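3-hydroxyacyl-CoA dehydrogenase type-2 (Mycobacterium avium, PDB 3PPI) probably catalyses the NAD-dependent oxidation of 3-hydroxyacyl-CoA substrates as a short-chain dehydrogenase/reductase. Local coordinates at residues A[48-52]-A[53-57]. Numbering follows the deposited sequence.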
ATOM      1  N   ARG A  48     -21.019 -15.950  17.906  1.00 22.52           N
ATOM      2  CA  ARG A  48     -20.731 -16.731  19.108  1.00 23.55           C
ATOM      3  C   ARG A  48     -19.801 -15.954  20.049  1.00 23.12           C
ATOM      4  O   ARG A  48     -20.025 -15.916  21.256  1.00 23.72           O
ATOM      5  CB  ARG A  48     -20.108 -18.083  18.736  1.00 23.59           C
ATOM      6  CG  ARG A  48     -21.086 -19.047  18.076  1.00 25.60           C
ATOM      7  CD  ARG A  48     -20.444 -20.389  17.819  1.00 26.29           C
ATOM      8  NE  ARG A  48     -21.343 -21.319  17.125  1.00 27.66           N
ATOM      9  CZ  ARG A  48     -22.271 -22.065  17.723  1.00 29.03           C
ATOM     10  NH1 ARG A  48     -22.458 -21.991  19.038  1.00 29.46           N
ATOM     11  NH2 ARG A  48     -23.028 -22.879  16.998  1.00 29.78           N
ATOM     12  N   ARG A  49     -18.763 -15.345  19.488  1.00 22.16           N
ATOM     13  CA  ARG A  49     -17.787 -14.572  20.263  1.00 21.89           C
ATOM     14  C   ARG A  49     -18.418 -13.342  20.903  1.00 21.99           C
ATOM     15  O   ARG A  49     -18.240 -13.096  22.090  1.00 21.43           O
ATOM     16  CB  ARG A  49     -16.628 -14.122  19.364  1.00 21.40           C
ATOM     17  CG  ARG A  49     -15.600 -13.196  20.021  1.00 21.46           C
ATOM     18  CD  ARG A  49     -14.960 -13.802  21.267  1.00 22.73           C
ATOM     19  NE  ARG A  49     -14.002 -12.865  21.858  1.00 24.00           N
ATOM     20  CZ  ARG A  49     -12.701 -12.804  21.586  1.00 23.13           C
ATOM     21  NH1 ARG A  49     -12.125 -13.628  20.724  1.00 23.12           N
ATOM     22  NH2 ARG A  49     -11.963 -11.888  22.188  1.00 24.11           N
ATOM     23  N   LEU A  50     -19.125 -12.545  20.108  1.00 22.02           N
ATOM     24  CA  LEU A  50     -19.711 -11.317  20.645  1.00 22.60           C
ATOM     25  C   LEU A  50     -20.785 -11.630  21.699  1.00 24.44           C
ATOM     26  O   LEU A  50     -20.879 -10.942  22.709  1.00 25.03           O
ATOM     27  CB  LEU A  50     -20.270 -10.448  19.530  1.00 22.61           C
ATOM     28  CG  LEU A  50     -19.274  -9.874  18.520  1.00 20.81           C
ATOM     29  CD1 LEU A  50     -20.028  -8.927  17.538  1.00 20.17           C
ATOM     30  CD2 LEU A  50     -18.116  -9.160  19.209  1.00 20.29           C
ATOM     31  N   HIS A  51     -21.560 -12.690  21.472  1.00 25.67           N
ATOM     32  CA  HIS A  51     -22.559 -13.144  22.428  1.00 26.83           C
ATOM     33  C   HIS A  51     -21.903 -13.585  23.752  1.00 27.69           C
ATOM     34  O   HIS A  51     -22.338 -13.179  24.831  1.00 28.02           O
ATOM     35  CB  HIS A  51     -23.391 -14.279  21.814  1.00 27.43           C
ATOM     36  CG  HIS A  51     -24.389 -14.867  22.759  1.00 28.96           C
ATOM     37  ND1 HIS A  51     -24.113 -15.961  23.549  1.00 30.50           N
ATOM     38  CD2 HIS A  51     -25.656 -14.498  23.059  1.00 30.54           C
ATOM     39  CE1 HIS A  51     -25.170 -16.249  24.285  1.00 31.50           C
ATOM     40  NE2 HIS A  51     -26.122 -15.378  24.003  1.00 31.51           N
ATOM     41  N   ALA A  52     -20.849 -14.399  23.666  1.00 27.48           N
ATOM     42  CA  ALA A  52     -20.091 -14.808  24.852  1.00 28.12           C
ATOM     43  C   ALA A  52     -19.458 -13.619  25.591  1.00 27.93           C
ATOM     44  O   ALA A  52     -19.311 -13.657  26.805  1.00 27.02           O
ATOM     45  CB  ALA A  52     -19.020 -15.814  24.483  1.00 27.63           C
ATOM     46  N   ASP A  53     -19.099 -12.563  24.858  1.00 27.34           N
ATOM     47  CA  ASP A  53     -18.527 -11.357  25.482  1.00 27.46           C
ATOM     48  C   ASP A  53     -19.552 -10.415  26.111  1.00 27.69           C
ATOM     49  O   ASP A  53     -19.174  -9.360  26.634  1.00 28.15           O
ATOM     50  CB  ASP A  53     -17.700 -10.564  24.472  1.00 26.59           C
ATOM     51  CG  ASP A  53     -16.388 -11.239  24.127  1.00 27.99           C
ATOM     52  OD1 ASP A  53     -16.039 -12.242  24.784  1.00 30.16           O
ATOM     53  OD2 ASP A  53     -15.712 -10.764  23.184  1.00 28.40           O
ATOM     54  N   GLY A  54     -20.829 -10.758  26.027  1.00 27.94           N
ATOM     55  CA  GLY A  54     -21.865 -10.017  26.745  1.00 28.75           C
ATOM     56  C   GLY A  54     -22.776  -9.156  25.890  1.00 28.26           C
ATOM     57  O   GLY A  54     -23.658  -8.496  26.423  1.00 29.02           O
ATOM     58  N   LEU A  55     -22.578  -9.153  24.570  1.00 26.95           N
ATOM     59  CA  LEU A  55     -23.454  -8.374  23.668  1.00 26.74           C
ATOM     60  C   LEU A  55     -24.738  -9.131  23.332  1.00 26.97           C
ATOM     61  O   LEU A  55     -24.738 -10.351  23.244  1.00 27.15           O
ATOM     62  CB  LEU A  55     -22.733  -8.027  22.355  1.00 25.32           C
ATOM     63  CG  LEU A  55     -21.718  -6.885  22.432  1.00 25.27           C
ATOM     64  CD1 LEU A  55     -20.810  -6.894  21.202  1.00 24.21           C
ATOM     65  CD2 LEU A  55     -22.424  -5.540  22.582  1.00 26.07           C
ATOM     66  N   GLY A  56     -25.828  -8.395  23.151  1.00 27.41           N
ATOM     67  CA  GLY A  56     -27.005  -8.928  22.469  1.00 27.29           C
ATOM     68  C   GLY A  56     -26.639  -8.907  20.994  1.00 26.30           C
ATOM     69  O   GLY A  56     -26.015  -7.948  20.539  1.00 25.58           O
ATOM     70  N   VAL A  57     -26.992  -9.956  20.249  1.00 26.16           N
ATOM     71  CA  VAL A  57     -26.581 -10.085  18.853  1.00 25.40           C
ATOM     72  C   VAL A  57     -27.730 -10.444  17.919  1.00 26.37           C
ATOM     73  O   VAL A  57     -28.540 -11.336  18.211  1.00 27.63           O
ATOM     74  CB  VAL A  57     -25.478 -11.136  18.693  1.00 25.20           C
ATOM     75  CG1 VAL A  57     -24.987 -11.169  17.251  1.00 24.58           C
ATOM     76  CG2 VAL A  57     -24.309 -10.830  19.617  1.00 23.67           C
TER
HETATM   77  O   HOH W   1     -13.587  -9.340  23.366  1.00 37.09           O
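Asp53 turns its carboxylate back along the helix end to meet Arg49. Arg49 NE donates to Asp53 OD2 at 3.0 Å in a salt bridge. Asp53 OD2 comes to the edge of the guanidinium; the nitrogen meets OD2 from its syn side, somewhat out of the carboxylate plane. The two planes stand steeply, 79° apart. Arg49 reaches this point because its CG is anti to the backbone N (chi1 175°) and the chain then bends at chi2. A water bridges Arg49 NH2 and Asp53 OD2, lying 2.6 Å from OD2, so that oxygen is gripped twice. Arg49 NH1 forms a second salt bridge, with Asp254 of helix 249-261.

Backbone bonds close the helix next to this pair. Asp53 N bonds to Arg49 O at 2.9 Å. Leu55 N reaches Leu50 O at 3.1 Å. Gly54 N bonds to His51 O at 3.1 Å, approaching from above the carbonyl plane. Gly54 has a positive phi (108°), a backbone shape that suits glycine.

Leu55 runs alongside Leu50, both side chains heading in one direction, with Leu50 CB 4.0 Å from Leu55 CD1. Val57 CG2 packs against Leu50 CB at 4.1 Å. Both leucines also touch Ala33 of strand 31-36. The Leu55-Leu50 and Gly54-His51 backbone bonds, with the positive phi of Gly54, form the Schellman motif that ends helix 41-52 and leads into strand 56-61, within the first beta-alpha-beta unit of a Rossmann-type fold.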